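Local coordinates for protein tryptophanyl-tRNA synthetase (Thermus thermophilus, PDB 2EL7) that probably catalyses the ATP-dependent attachment of tryptophan to tRNA(Trp), as a homodimeric class I aminoacyl-tRNA synthetase, at residues Met1-Ser6 and Tyr140-Pro146; Ile8-Ile14 and Glu64-Asn69; Thr158-Arg163 and Pro174-Ala178; Pro209-Ile213 and Phe275-Met279; Ile217-Asp222 and Thr238-Tyr243. All coordinates share one frame; numbering follows the deposited sequence.

In the fold
Along the chain, interaction 2 falls between the two segments of interaction 1; interaction 3 follows, then interaction 4, with interaction 5 between the two segments of 4. Interactions 1 and 2 both start from strand 4-8: its first half meets strand 144-146 through a single bridge, and the loop that follows it lies on helix 55-72, with the two centres about 20 Å apart. Interaction 3, centred about 11 Å from interaction 1, reaches the same two-stranded sheet, strands 144-146 and 177-179. Interactions 4 and 5 share helix 210-218, their centres about 13 Å apart. Interactions 1-3 thus lie in the nucleotide-binding part, while 4 and 5 hold helices after the 'KMSKS' region; the two groups do not touch.

Interaction 1 (Met1-Ser6 and Tyr140-Pro146)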
# COMPACT_ATOMS: atom_id res chain seq x y z
N MET A 1 -11.00 -1.50 27.15
CA MET A 1 -10.25 -0.37 26.49
C MET A 1 -8.82 -0.25 27.00
O MET A 1 -8.60 0.23 28.11
CB MET A 1 -10.99 0.94 26.74
CG MET A 1 -10.44 2.16 26.03
SD MET A 1 -11.29 3.71 26.52
CE MET A 1 -12.17 4.12 25.08
N LYS A 2 -7.85 -0.70 26.21
CA LYS A 2 -6.43 -0.59 26.60
C LYS A 2 -5.69 0.42 25.72
O LYS A 2 -4.90 1.23 26.21
CB LYS A 2 -5.70 -1.93 26.45
CG LYS A 2 -6.10 -3.05 27.40
CD LYS A 2 -5.27 -4.27 27.07
CE LYS A 2 -5.56 -5.43 28.00
NZ LYS A 2 -4.71 -6.61 27.64
N ARG A 3 -5.90 0.36 24.42
CA ARG A 3 -5.24 1.29 23.53
C ARG A 3 -6.23 1.81 22.52
O ARG A 3 -6.93 1.03 21.87
CB ARG A 3 -4.07 0.65 22.80
CG ARG A 3 -3.38 1.63 21.87
CD ARG A 3 -2.13 1.03 21.30
NE ARG A 3 -1.11 0.90 22.32
CZ ARG A 3 -0.12 0.03 22.29
NH1 ARG A 3 0.75 0.01 23.27
NH2 ARG A 3 0.01 -0.83 21.28
N VAL A 4 -6.29 3.12 22.40
CA VAL A 4 -7.21 3.73 21.48
C VAL A 4 -6.51 4.43 20.33
O VAL A 4 -5.44 5.01 20.50
CB VAL A 4 -8.11 4.76 22.24
CG1 VAL A 4 -8.93 5.60 21.26
CG2 VAL A 4 -9.05 4.00 23.18
N LEU A 5 -7.08 4.34 19.13
CA LEU A 5 -6.52 5.04 18.00
C LEU A 5 -7.59 5.99 17.51
O LEU A 5 -8.69 5.56 17.14
CB LEU A 5 -6.13 4.09 16.86
CG LEU A 5 -5.62 4.95 15.67
CD1 LEU A 5 -4.25 5.57 15.98
CD2 LEU A 5 -5.52 4.11 14.43
N SER A 6 -7.29 7.29 17.53
CA SER A 6 -8.25 8.28 17.06
C SER A 6 -7.70 9.05 15.87
O SER A 6 -6.59 9.58 15.92
CB SER A 6 -8.61 9.25 18.20
OG SER A 6 -9.11 8.55 19.34
N TYR A 140 -0.97 -0.86 15.32
CA TYR A 140 -0.76 -0.37 16.68
C TYR A 140 -1.56 -1.19 17.69
O TYR A 140 -1.60 -0.85 18.89
CB TYR A 140 -1.18 1.11 16.79
CG TYR A 140 -0.45 2.05 15.85
CD1 TYR A 140 -1.16 2.81 14.90
CD2 TYR A 140 0.93 2.12 15.85
CE1 TYR A 140 -0.48 3.60 13.98
CE2 TYR A 140 1.61 2.90 14.95
CZ TYR A 140 0.91 3.63 14.00
OH TYR A 140 1.62 4.29 13.02
N LYS A 141 -2.20 -2.25 17.21
CA LYS A 141 -3.01 -3.13 18.05
C LYS A 141 -4.01 -2.34 18.87
O LYS A 141 -4.26 -2.68 20.02
CB LYS A 141 -2.12 -3.93 19.00
CG LYS A 141 -1.88 -5.40 18.62
CD LYS A 141 -0.75 -5.57 17.64
CE LYS A 141 -0.46 -7.05 17.31
NZ LYS A 141 0.30 -7.81 18.33
N ALA A 142 -4.57 -1.28 18.31
CA ALA A 142 -5.58 -0.50 19.04
C ALA A 142 -6.85 -1.34 19.13
O ALA A 142 -7.21 -2.00 18.17
CB ALA A 142 -5.89 0.85 18.31
N ASP A 143 -7.53 -1.30 20.26
CA ASP A 143 -8.76 -2.09 20.41
C ASP A 143 -10.00 -1.20 20.43
O ASP A 143 -11.12 -1.70 20.46
CB ASP A 143 -8.70 -2.94 21.69
CG ASP A 143 -8.61 -2.10 22.95
OD1 ASP A 143 -7.64 -2.23 23.71
OD2 ASP A 143 -9.52 -1.29 23.18
N THR A 144 -9.81 0.11 20.41
CA THR A 144 -10.95 1.00 20.43
C THR A 144 -10.72 2.15 19.48
O THR A 144 -9.60 2.67 19.35
CB THR A 144 -11.20 1.53 21.84
OG1 THR A 144 -11.35 0.43 22.74
CG2 THR A 144 -12.47 2.39 21.89
N VAL A 145 -11.77 2.55 18.80
CA VAL A 145 -11.64 3.62 17.85
C VAL A 145 -12.84 4.53 17.92
O VAL A 145 -13.95 4.11 17.62
CB VAL A 145 -11.52 3.07 16.42
CG1 VAL A 145 -11.27 4.23 15.44
CG2 VAL A 145 -10.38 2.06 16.33
N PRO A 146 -12.65 5.80 18.32
CA PRO A 146 -13.80 6.71 18.38
C PRO A 146 -14.19 7.14 16.99
O PRO A 146 -13.34 7.53 16.19
CB PRO A 146 -13.28 7.87 19.22
CG PRO A 146 -11.83 7.89 18.89
CD PRO A 146 -11.45 6.42 18.89
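Asp143 turns its carboxylate to the backbone of Lys2 and Arg3, where OD1 takes two N-H groups. Lys2 N comes to Asp143 OD1 at 2.9 Å on its syn lone pair, whereas Arg3 N descends from above the carboxylate plane, 46° out of it, on a longer bond. A chi1 of 63° at Asp143 brings the carboxylate to these two donors. The other oxygen, OD2, accepts the hydroxyl of Thr144. The Arg3 side chain leaves with CG anti to its backbone N (chi1 180°) and bends at chi3, placing NH2 2.9 Å from Tyr140 O. That oxygen lies at the guanidinium edge, but the donor stands above the carbonyl plane; NE of the same guanidinium forms a salt bridge with Asp36. Between the backbones, Arg3 O accepts from Asp143 N, and Leu5 N reaches Thr144 O at 3.0 Å, beside the single parallel bridge of Val4 with Thr144. Apolar groups fill in around these bonds. Val4 CG2 lies 3.5 Å from Thr144 CB, and Leu5 CB meets Ala142 CB at 3.6 Å. The Met1 side chain crosses that of Thr144 at about a right angle, its CE against CG2. The contact joins the first strand of the nucleotide-binding fold to strand 144-146, and Tyr140 lies by Asp136, predicted to bind tryptophan. Lys141 ends helix 124-139 in a Schellman motif just before strand 144-146. Strand 4-8 pairs on with strand 37-41, helix 16-33 packs on Val4 and Pro146, and helix 296-324 touches Arg3 and Tyr140, whose ring also meets Phe82 edge-to-face.

Interaction 2 (Ile8-Ile14 and Glu64-Asn69)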
# COMPACT_ATOMS: atom_id res chain seq x y z
N ILE A 8 -7.42 12.08 13.25
CA ILE A 8 -7.57 13.53 13.15
C ILE A 8 -7.39 13.97 11.70
O ILE A 8 -6.36 13.68 11.06
CB ILE A 8 -6.51 14.24 14.02
CG1 ILE A 8 -6.86 14.06 15.50
CG2 ILE A 8 -6.40 15.73 13.65
CD1 ILE A 8 -5.86 14.73 16.42
N GLN A 9 -8.37 14.68 11.16
CA GLN A 9 -8.24 15.14 9.78
C GLN A 9 -7.14 16.20 9.66
O GLN A 9 -6.97 17.04 10.55
CB GLN A 9 -9.58 15.68 9.27
CG GLN A 9 -10.64 14.61 9.20
CD GLN A 9 -10.15 13.39 8.43
OE1 GLN A 9 -9.59 13.53 7.34
NE2 GLN A 9 -10.36 12.19 8.99
N PRO A 10 -6.37 16.17 8.56
CA PRO A 10 -5.29 17.13 8.32
C PRO A 10 -5.82 18.54 7.99
O PRO A 10 -5.88 18.95 6.83
CB PRO A 10 -4.54 16.49 7.16
CG PRO A 10 -5.65 15.93 6.34
CD PRO A 10 -6.55 15.28 7.39
N SER A 11 -6.23 19.27 9.03
CA SER A 11 -6.79 20.61 8.84
C SER A 11 -6.74 21.45 10.11
O SER A 11 -6.96 20.94 11.20
CB SER A 11 -8.25 20.51 8.38
OG SER A 11 -8.96 21.70 8.70
N GLY A 12 -6.47 22.75 9.97
CA GLY A 12 -6.44 23.61 11.14
C GLY A 12 -7.76 24.30 11.45
O GLY A 12 -7.79 25.24 12.23
N GLU A 13 -8.86 23.86 10.84
CA GLU A 13 -10.17 24.49 11.07
C GLU A 13 -11.06 23.70 12.03
O GLU A 13 -11.87 22.88 11.60
CB GLU A 13 -10.92 24.65 9.75
CG GLU A 13 -10.12 25.29 8.63
CD GLU A 13 -9.81 26.74 8.91
OE1 GLU A 13 -10.76 27.50 9.20
OE2 GLU A 13 -8.62 27.13 8.83
N ILE A 14 -10.91 23.94 13.33
CA ILE A 14 -11.72 23.25 14.32
C ILE A 14 -12.86 24.19 14.72
O ILE A 14 -12.60 25.34 15.08
CB ILE A 14 -10.88 22.89 15.59
CG1 ILE A 14 -9.51 22.32 15.19
CG2 ILE A 14 -11.64 21.90 16.48
CD1 ILE A 14 -9.57 21.21 14.16
N GLU A 64 -0.78 22.55 11.36
CA GLU A 64 -1.81 23.34 12.04
C GLU A 64 -2.79 22.41 12.72
O GLU A 64 -3.30 22.74 13.78
CB GLU A 64 -2.54 24.26 11.05
CG GLU A 64 -1.73 25.47 10.60
CD GLU A 64 -2.41 26.29 9.49
OE1 GLU A 64 -3.47 25.85 8.98
OE2 GLU A 64 -1.88 27.37 9.14
N ALA A 65 -3.07 21.26 12.11
CA ALA A 65 -3.97 20.26 12.69
C ALA A 65 -3.45 19.88 14.07
O ALA A 65 -4.21 19.76 15.03
CB ALA A 65 -4.04 19.01 11.81
N ALA A 66 -2.14 19.68 14.16
CA ALA A 66 -1.54 19.33 15.44
C ALA A 66 -1.64 20.51 16.40
O ALA A 66 -2.03 20.36 17.55
CB ALA A 66 -0.07 18.92 15.26
N LEU A 67 -1.26 21.68 15.91
CA LEU A 67 -1.29 22.86 16.76
C LEU A 67 -2.66 23.12 17.34
O LEU A 67 -2.82 23.25 18.55
CB LEU A 67 -0.80 24.09 15.99
CG LEU A 67 -0.70 25.42 16.77
CD1 LEU A 67 0.26 26.33 16.03
CD2 LEU A 67 -2.09 26.09 16.93
N VAL A 68 -3.66 23.19 16.48
CA VAL A 68 -4.99 23.50 16.99
C VAL A 68 -5.59 22.44 17.91
O VAL A 68 -6.24 22.77 18.90
CB VAL A 68 -5.97 23.83 15.84
CG1 VAL A 68 -7.31 24.23 16.44
CG2 VAL A 68 -5.42 24.99 15.00
N ASN A 69 -5.37 21.17 17.61
CA ASN A 69 -5.90 20.13 18.47
C ASN A 69 -5.17 20.12 19.80
O ASN A 69 -5.76 19.81 20.83
CB ASN A 69 -5.83 18.78 17.79
CG ASN A 69 -6.99 18.57 16.86
OD1 ASN A 69 -8.10 18.36 17.30
ND2 ASN A 69 -6.74 18.66 15.56
O HOH W 1 -8.06 18.77 12.53
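Asn69 meets Ile8, and Ala65, one turn earlier on helix 55-72, meets Ser11. The methyl CB of Ala65 presses on the loop backbone, 3.5 Å from Ser11 N, while its CA makes a CA-H...O contact with Ser11 O. From CB, the Asn69 side chain sets CG anti to its carbonyl carbon (chi1 -82°). There Asn69 CG lies 4.0 Å from Ile8 CD1, and beyond it Asn69 ND2 has Ile8 CG2 at 3.5 Å and, more loosely, Ile14 CD1. Within its own helix Asn69 ND2 is gripped by Ala65 O at 2.8 Å, which lies near the amide plane; Asn69 N reaches the same oxygen from the opposite face. Pro10 to Ile14 fall in the predicted 'HIGH' region of class I synthetases, and Gln9, Pro10 and Ser11 are predicted to bind ATP. The loop is folded by an inverse gamma turn centred on Pro10 and an ST turn in which Ser11 OG accepts from Glu13 N. Gly12 brings its CA to 4.0 Å from Glu64 CB, and its O to Val68 CG2. A water donates to Gln9 O and Ser11 O, both at 2.8 Å, and accepts only weakly from Asn69 ND2.

Interaction 3 (Thr158-Arg163 and Pro174-Ala178); sequences TREIAR and PEPQA
Pro176 fits closely against one turn of helix 153-169, its ring meeting Thr158 and its carbonyl meeting Arg159. Pro176 CG lies 3.5 Å from Thr158 CG2, the two side chains crossing at about a right angle. Arg159 bends at chi3 (-68°), which carries its guanidinium alongside the Pro176-Ala178 backbone so that Arg159 NH2 donates to Pro176 O at 3.2 Å. The bond runs in the carbonyl plane and meets the guanidinium at its edge, at an N-H...O angle of 164°. One turn on from Thr158, Ala162 CB lies 3.7 Å from Pro174 O.

Toward the exposed Arg163 the contact is carried by charge. Arg163 NH1 makes a salt bridge to Glu175 OE1 at 2.9 Å, the oxygen lying in the guanidinium plane although the carboxylate plane is turned 64° from it. Arg163 CG also lies against the carboxylate, 3.5 Å from Glu175 CD. At the other end, a water accepts from Arg159 NH2 and Ala178 N and bridges them.

The helix and strand 177-179 are successive parts of a beta-alpha-beta unit that begins with strand 144-146. The Gln177 backbone hydrogen-bonds to Asp143 and Val145, pairing the two parallel strands, while Thr158 and Pro176 both rest on helix 124-139.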
# COMPACT_ATOMS: atom_id res chain seq x y z
N THR A 158 -12.43 -3.78 9.59
CA THR A 158 -11.21 -4.04 10.34
C THR A 158 -11.30 -5.31 11.18
O THR A 158 -10.33 -6.10 11.21
CB THR A 158 -10.87 -2.84 11.24
OG1 THR A 158 -10.83 -1.66 10.43
CG2 THR A 158 -9.51 -3.01 11.93
N ARG A 159 -12.43 -5.54 11.85
CA ARG A 159 -12.58 -6.76 12.66
C ARG A 159 -12.62 -7.97 11.74
O ARG A 159 -12.01 -8.99 12.03
CB ARG A 159 -13.85 -6.74 13.54
CG ARG A 159 -13.92 -5.66 14.61
CD ARG A 159 -15.05 -5.94 15.62
NE ARG A 159 -16.37 -5.80 15.02
CZ ARG A 159 -17.10 -4.69 15.06
NH1 ARG A 159 -18.29 -4.66 14.47
NH2 ARG A 159 -16.67 -3.62 15.73
N GLU A 160 -13.32 -7.86 10.63
CA GLU A 160 -13.38 -8.97 9.70
C GLU A 160 -11.97 -9.36 9.25
O GLU A 160 -11.65 -10.54 9.20
CB GLU A 160 -14.26 -8.62 8.48
CG GLU A 160 -15.76 -8.93 8.70
CD GLU A 160 -16.69 -8.28 7.67
OE1 GLU A 160 -17.93 -8.28 7.89
OE2 GLU A 160 -16.20 -7.77 6.65
N ILE A 161 -11.14 -8.36 8.95
CA ILE A 161 -9.77 -8.58 8.52
C ILE A 161 -8.93 -9.18 9.64
O ILE A 161 -8.08 -10.03 9.40
CB ILE A 161 -9.12 -7.23 8.02
CG1 ILE A 161 -9.77 -6.80 6.69
CG2 ILE A 161 -7.61 -7.39 7.81
CD1 ILE A 161 -9.30 -5.49 6.19
N ALA A 162 -9.18 -8.76 10.87
CA ALA A 162 -8.43 -9.28 11.98
C ALA A 162 -8.75 -10.76 12.15
O ALA A 162 -7.84 -11.59 12.32
CB ALA A 162 -8.77 -8.53 13.24
N ARG A 163 -10.03 -11.09 12.11
CA ARG A 163 -10.44 -12.48 12.25
C ARG A 163 -9.84 -13.32 11.14
O ARG A 163 -9.30 -14.40 11.41
CB ARG A 163 -11.97 -12.61 12.23
CG ARG A 163 -12.65 -12.03 13.47
CD ARG A 163 -14.04 -12.61 13.66
NE ARG A 163 -14.95 -12.19 12.62
CZ ARG A 163 -15.59 -11.03 12.63
NH1 ARG A 163 -15.42 -10.20 13.65
NH2 ARG A 163 -16.39 -10.69 11.62
N PRO A 174 -6.22 -7.71 17.69
CA PRO A 174 -7.45 -7.61 18.49
C PRO A 174 -8.48 -7.20 17.48
O PRO A 174 -8.12 -6.74 16.41
CB PRO A 174 -7.14 -6.46 19.45
CG PRO A 174 -6.30 -5.53 18.55
CD PRO A 174 -5.34 -6.55 17.93
N GLU A 175 -9.76 -7.37 17.81
CA GLU A 175 -10.87 -6.97 16.94
C GLU A 175 -11.31 -5.64 17.51
O GLU A 175 -12.00 -5.59 18.52
CB GLU A 175 -12.01 -7.98 17.03
CG GLU A 175 -11.69 -9.31 16.34
CD GLU A 175 -12.80 -10.33 16.48
OE1 GLU A 175 -13.95 -10.01 16.12
OE2 GLU A 175 -12.51 -11.46 16.94
N PRO A 176 -10.92 -4.53 16.88
CA PRO A 176 -11.33 -3.24 17.43
C PRO A 176 -12.81 -2.99 17.52
O PRO A 176 -13.59 -3.48 16.70
CB PRO A 176 -10.63 -2.24 16.51
CG PRO A 176 -10.52 -2.99 15.24
CD PRO A 176 -10.14 -4.37 15.65
N GLN A 177 -13.20 -2.23 18.53
CA GLN A 177 -14.59 -1.87 18.71
C GLN A 177 -14.75 -0.37 18.54
O GLN A 177 -13.87 0.40 18.93
CB GLN A 177 -15.08 -2.31 20.09
CG GLN A 177 -15.53 -3.75 20.13
CD GLN A 177 -15.79 -4.24 21.54
OE1 GLN A 177 -16.41 -3.53 22.35
NE2 GLN A 177 -15.32 -5.45 21.86
N ALA A 178 -15.86 0.02 17.93
CA ALA A 178 -16.18 1.42 17.72
C ALA A 178 -16.61 2.05 19.04
O ALA A 178 -17.28 1.41 19.85
CB ALA A 178 -17.29 1.55 16.71
O HOH W 2 -18.31 -1.68 17.06

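Interaction 4 (Pro209-Ile213 and Phe275-Met279)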
# COMPACT_ATOMS: atom_id res chain seq x y z
N PRO A 209 -11.49 34.96 14.03
CA PRO A 209 -11.34 36.29 14.63
C PRO A 209 -12.59 36.73 15.42
O PRO A 209 -13.74 36.54 14.98
CB PRO A 209 -11.07 37.18 13.43
CG PRO A 209 -10.36 36.27 12.49
CD PRO A 209 -11.21 35.01 12.58
N GLU A 210 -12.35 37.30 16.60
CA GLU A 210 -13.42 37.77 17.48
C GLU A 210 -14.49 38.58 16.75
O GLU A 210 -15.69 38.34 16.91
CB GLU A 210 -12.80 38.63 18.57
CG GLU A 210 -13.69 38.85 19.74
CD GLU A 210 -12.99 39.60 20.86
OE1 GLU A 210 -12.70 40.80 20.66
OE2 GLU A 210 -12.73 39.00 21.93
N GLU A 211 -14.05 39.54 15.94
CA GLU A 211 -14.97 40.39 15.21
C GLU A 211 -15.83 39.58 14.26
O GLU A 211 -16.93 39.98 13.91
CB GLU A 211 -14.20 41.47 14.44
CG GLU A 211 -15.07 42.38 13.59
CD GLU A 211 -16.26 42.97 14.35
OE1 GLU A 211 -16.04 43.55 15.45
OE2 GLU A 211 -17.41 42.86 13.85
N SER A 212 -15.31 38.43 13.85
CA SER A 212 -16.04 37.58 12.92
C SER A 212 -17.05 36.70 13.63
O SER A 212 -18.14 36.47 13.12
CB SER A 212 -15.08 36.72 12.11
OG SER A 212 -15.82 35.95 11.18
N ILE A 213 -16.69 36.20 14.81
CA ILE A 213 -17.63 35.37 15.56
C ILE A 213 -18.79 36.25 15.99
O ILE A 213 -19.94 35.81 16.06
CB ILE A 213 -16.95 34.76 16.81
CG1 ILE A 213 -16.06 33.58 16.40
CG2 ILE A 213 -18.01 34.34 17.82
CD1 ILE A 213 -15.05 33.18 17.48
N PHE A 275 -22.14 35.80 23.34
CA PHE A 275 -20.81 36.16 22.89
C PHE A 275 -19.81 36.15 24.05
O PHE A 275 -18.83 35.40 24.01
CB PHE A 275 -20.86 37.55 22.24
CG PHE A 275 -19.53 38.03 21.75
CD1 PHE A 275 -18.93 37.46 20.63
CD2 PHE A 275 -18.86 39.06 22.41
CE1 PHE A 275 -17.70 37.91 20.18
CE2 PHE A 275 -17.62 39.52 21.96
CZ PHE A 275 -17.04 38.94 20.84
N ASP A 276 -20.05 36.97 25.07
CA ASP A 276 -19.12 37.02 26.20
C ASP A 276 -18.79 35.63 26.76
O ASP A 276 -17.63 35.33 27.05
CB ASP A 276 -19.68 37.89 27.35
CG ASP A 276 -19.87 39.33 26.93
OD1 ASP A 276 -19.03 39.82 26.13
OD2 ASP A 276 -20.84 39.98 27.41
N HIS A 277 -19.83 34.81 26.92
CA HIS A 277 -19.65 33.47 27.45
C HIS A 277 -18.93 32.58 26.45
O HIS A 277 -18.13 31.73 26.84
CB HIS A 277 -21.02 32.87 27.84
CG HIS A 277 -21.50 33.32 29.18
ND1 HIS A 277 -21.33 32.56 30.32
CD2 HIS A 277 -22.09 34.47 29.58
CE1 HIS A 277 -21.79 33.23 31.37
NE2 HIS A 277 -22.25 34.39 30.94
N LEU A 278 -19.18 32.81 25.17
CA LEU A 278 -18.52 32.02 24.15
C LEU A 278 -17.03 32.33 24.14
O LEU A 278 -16.22 31.42 24.21
CB LEU A 278 -19.14 32.29 22.79
CG LEU A 278 -18.41 31.59 21.65
CD1 LEU A 278 -18.36 30.10 21.93
CD2 LEU A 278 -19.11 31.89 20.33
N MET A 279 -16.67 33.62 24.09
CA MET A 279 -15.27 34.07 24.08
C MET A 279 -14.52 33.67 25.33
O MET A 279 -13.29 33.48 25.31
CB MET A 279 -15.16 35.59 23.94
CG MET A 279 -15.60 36.16 22.60
SD MET A 279 -15.02 35.15 21.20
CE MET A 279 -13.27 35.23 21.42
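Glu210 lies across Phe275 on the solvent side of the contact, and Ile213 fills the more buried part. The aromatic contact is made through the rim of the ring: Glu210 CG approaches Phe275 CZ to 3.5 Å near the ring plane, and Ile213 CG2 also comes to the edge, 4.3 Å from Phe275 CE1. Carboxylate and ring planes stand 68° apart. With CG anti to the backbone N (chi1 -164°) and the chain extended beyond it, Glu210 sends its methylene across the ring edge and its carboxylate on toward Met279.

Aliphatic and sulfur contacts form the second group. Ile213 CG2 meets Leu278 CD2 at 3.7 Å, whereas Ile213 CD1 comes to 4.2 Å from Met279 SD. Met279 CG lies 3.5 Å above one face of the Phe275 ring, offset toward the rim. Bends at chi2 and chi3 then carry SD toward Ile213 and Met279 CE to 3.8 Å from Glu210 OE2.

The backbone supplies polar bonds within helix 210-218, where Pro209, at the N-cap, offers O to both Ser212 N and Ile213 N. Trp214 also meets the Phe275 ring. Both helices follow the predicted 'KMSKS' region, the Leu278 side chain about 8 Å from that of Met196.

No hydrogen bond joins the two segments, so helices 210-218 and 267-294 are held together here by apolar and van der Waals contact, with the aliphatic part of Glu210 serving as a hydrocarbon surface.

Interaction 5 (Ile217-Asp222 and Thr238-Tyr243); sequences IQHLPD and TILFTY
Leu220, just beyond the end of helix 210-218, points its side chain into the first turn of helix 239-247; CD1 mainly meets Leu240 and CD2 mainly Ile239, while both touch the Tyr243 ring. Leu220 CD1 lies 3.6 Å from Leu240 CD1 and also comes to 3.9 Å from Tyr243 CD1, oblique to that ring. Leu220 CD2 has Ile239 CD1 at 3.4 Å and lies 4.0 Å from Tyr243 CE1. A chi1 of -67° sets CG of Leu220 toward the helix, and its methyls spread among Ile239, Leu240 and Tyr243. The Ile239 side chain crosses that of Leu220 obliquely: CG1 sits between its own backbone N and carbonyl carbon (chi1 74°), and the terminal Ile239 CD1 spans from Leu220 to Pro221, 4.0 Å from Pro221 CD. Ile217, on the last turn of helix 210-218, adds a looser touch of CG2 on Leu240 CD1.

Thr238 makes the polar, more exposed end of the contact. Thr238 OG1 donates to Asp222 OD2 at 3.4 Å, a weak bond to a poorly ordered carboxylate, while Thr238 CG2 lies 3.8 Å from Asp222 CB.

The contact joins the chain shortly before the unmodelled 225-237 to Thr238, just after it. Helix 267-294 lies against Ile217, Leu240 and Tyr243, and helix 250-261 touches Thr238 through Tyr260. Tyr243 OH bonds to Pro188 O, and its side chain touches Met196 of the 'KMSKS' region, predicted to bind ATP, so helix 239-247 adjoins that part of the presumed active site.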
# COMPACT_ATOMS: atom_id res chain seq x y z
N ILE A 217 -23.02 35.81 15.44
CA ILE A 217 -24.00 35.75 16.53
C ILE A 217 -25.04 36.82 16.23
O ILE A 217 -26.25 36.62 16.39
CB ILE A 217 -23.34 36.07 17.90
CG1 ILE A 217 -22.13 35.17 18.13
CG2 ILE A 217 -24.35 35.90 19.02
CD1 ILE A 217 -22.46 33.72 18.06
N GLN A 218 -24.54 37.96 15.80
CA GLN A 218 -25.34 39.12 15.45
C GLN A 218 -26.42 38.73 14.46
O GLN A 218 -27.55 39.22 14.55
CB GLN A 218 -24.44 40.16 14.80
CG GLN A 218 -24.99 41.56 14.78
CD GLN A 218 -24.95 42.19 16.15
OE1 GLN A 218 -23.95 42.10 16.85
NE2 GLN A 218 -26.05 42.85 16.53
N HIS A 219 -26.06 37.86 13.52
CA HIS A 219 -26.96 37.41 12.47
C HIS A 219 -27.64 36.06 12.70
O HIS A 219 -28.32 35.57 11.80
CB HIS A 219 -26.24 37.36 11.13
CG HIS A 219 -25.96 38.71 10.54
ND1 HIS A 219 -25.15 39.65 11.15
CD2 HIS A 219 -26.35 39.27 9.37
CE1 HIS A 219 -25.05 40.72 10.38
NE2 HIS A 219 -25.77 40.52 9.29
N LEU A 220 -27.46 35.45 13.87
CA LEU A 220 -28.11 34.17 14.11
C LEU A 220 -29.59 34.39 13.84
O LEU A 220 -30.18 35.37 14.30
CB LEU A 220 -27.93 33.69 15.55
CG LEU A 220 -26.53 33.31 16.03
CD1 LEU A 220 -26.66 32.65 17.40
CD2 LEU A 220 -25.86 32.36 15.05
N PRO A 221 -30.20 33.48 13.07
CA PRO A 221 -31.62 33.58 12.72
C PRO A 221 -32.52 33.45 13.95
O PRO A 221 -32.06 33.09 15.03
CB PRO A 221 -31.81 32.42 11.74
CG PRO A 221 -30.44 32.23 11.14
CD PRO A 221 -29.56 32.37 12.35
N ASP A 222 -33.81 33.75 13.75
CA ASP A 222 -34.81 33.68 14.82
C ASP A 222 -36.20 33.86 14.23
O ASP A 222 -36.56 34.97 13.83
CB ASP A 222 -34.56 34.78 15.85
CG ASP A 222 -35.67 34.87 16.89
OD1 ASP A 222 -35.65 35.83 17.68
OD2 ASP A 222 -36.54 33.97 16.91
N THR A 238 -34.66 28.84 19.24
CA THR A 238 -33.67 29.48 18.36
C THR A 238 -32.25 28.94 18.61
O THR A 238 -31.88 28.64 19.75
CB THR A 238 -33.66 31.00 18.59
OG1 THR A 238 -35.01 31.47 18.70
CG2 THR A 238 -32.96 31.71 17.44
N ILE A 239 -31.46 28.81 17.55
CA ILE A 239 -30.11 28.29 17.73
C ILE A 239 -29.42 29.20 18.74
O ILE A 239 -28.46 28.80 19.40
CB ILE A 239 -29.30 28.25 16.39
CG1 ILE A 239 -28.86 29.65 15.97
CG2 ILE A 239 -30.15 27.63 15.29
CD1 ILE A 239 -27.93 29.65 14.76
N LEU A 240 -29.95 30.41 18.87
CA LEU A 240 -29.42 31.40 19.80
C LEU A 240 -29.39 30.87 21.24
O LEU A 240 -28.40 31.07 21.95
CB LEU A 240 -30.26 32.67 19.74
CG LEU A 240 -29.72 33.86 20.54
CD1 LEU A 240 -28.53 34.47 19.82
CD2 LEU A 240 -30.82 34.90 20.68
N PHE A 241 -30.46 30.20 21.66
CA PHE A 241 -30.51 29.66 23.02
C PHE A 241 -29.89 28.28 23.11
O PHE A 241 -29.67 27.76 24.20
CB PHE A 241 -31.94 29.61 23.54
CG PHE A 241 -32.36 30.87 24.25
CD1 PHE A 241 -32.13 31.02 25.61
CD2 PHE A 241 -32.91 31.93 23.54
CE1 PHE A 241 -32.45 32.22 26.25
CE2 PHE A 241 -33.24 33.14 24.17
CZ PHE A 241 -33.00 33.28 25.53
N THR A 242 -29.60 27.68 21.95
CA THR A 242 -28.97 26.36 21.90
C THR A 242 -27.50 26.60 22.22
O THR A 242 -26.93 25.96 23.12
CB THR A 242 -29.11 25.73 20.50
OG1 THR A 242 -30.49 25.46 20.24
CG2 THR A 242 -28.34 24.43 20.42
N TYR A 243 -26.89 27.53 21.49
CA TYR A 243 -25.50 27.89 21.72
C TYR A 243 -25.38 28.37 23.14
O TYR A 243 -24.48 27.96 23.87
CB TYR A 243 -25.07 29.01 20.79
CG TYR A 243 -24.92 28.64 19.34
CD1 TYR A 243 -24.50 29.59 18.41
CD2 TYR A 243 -25.18 27.34 18.88
CE1 TYR A 243 -24.34 29.27 17.07
CE2 TYR A 243 -25.01 27.01 17.53
CZ TYR A 243 -24.60 27.99 16.63
OH TYR A 243 -24.49 27.72 15.28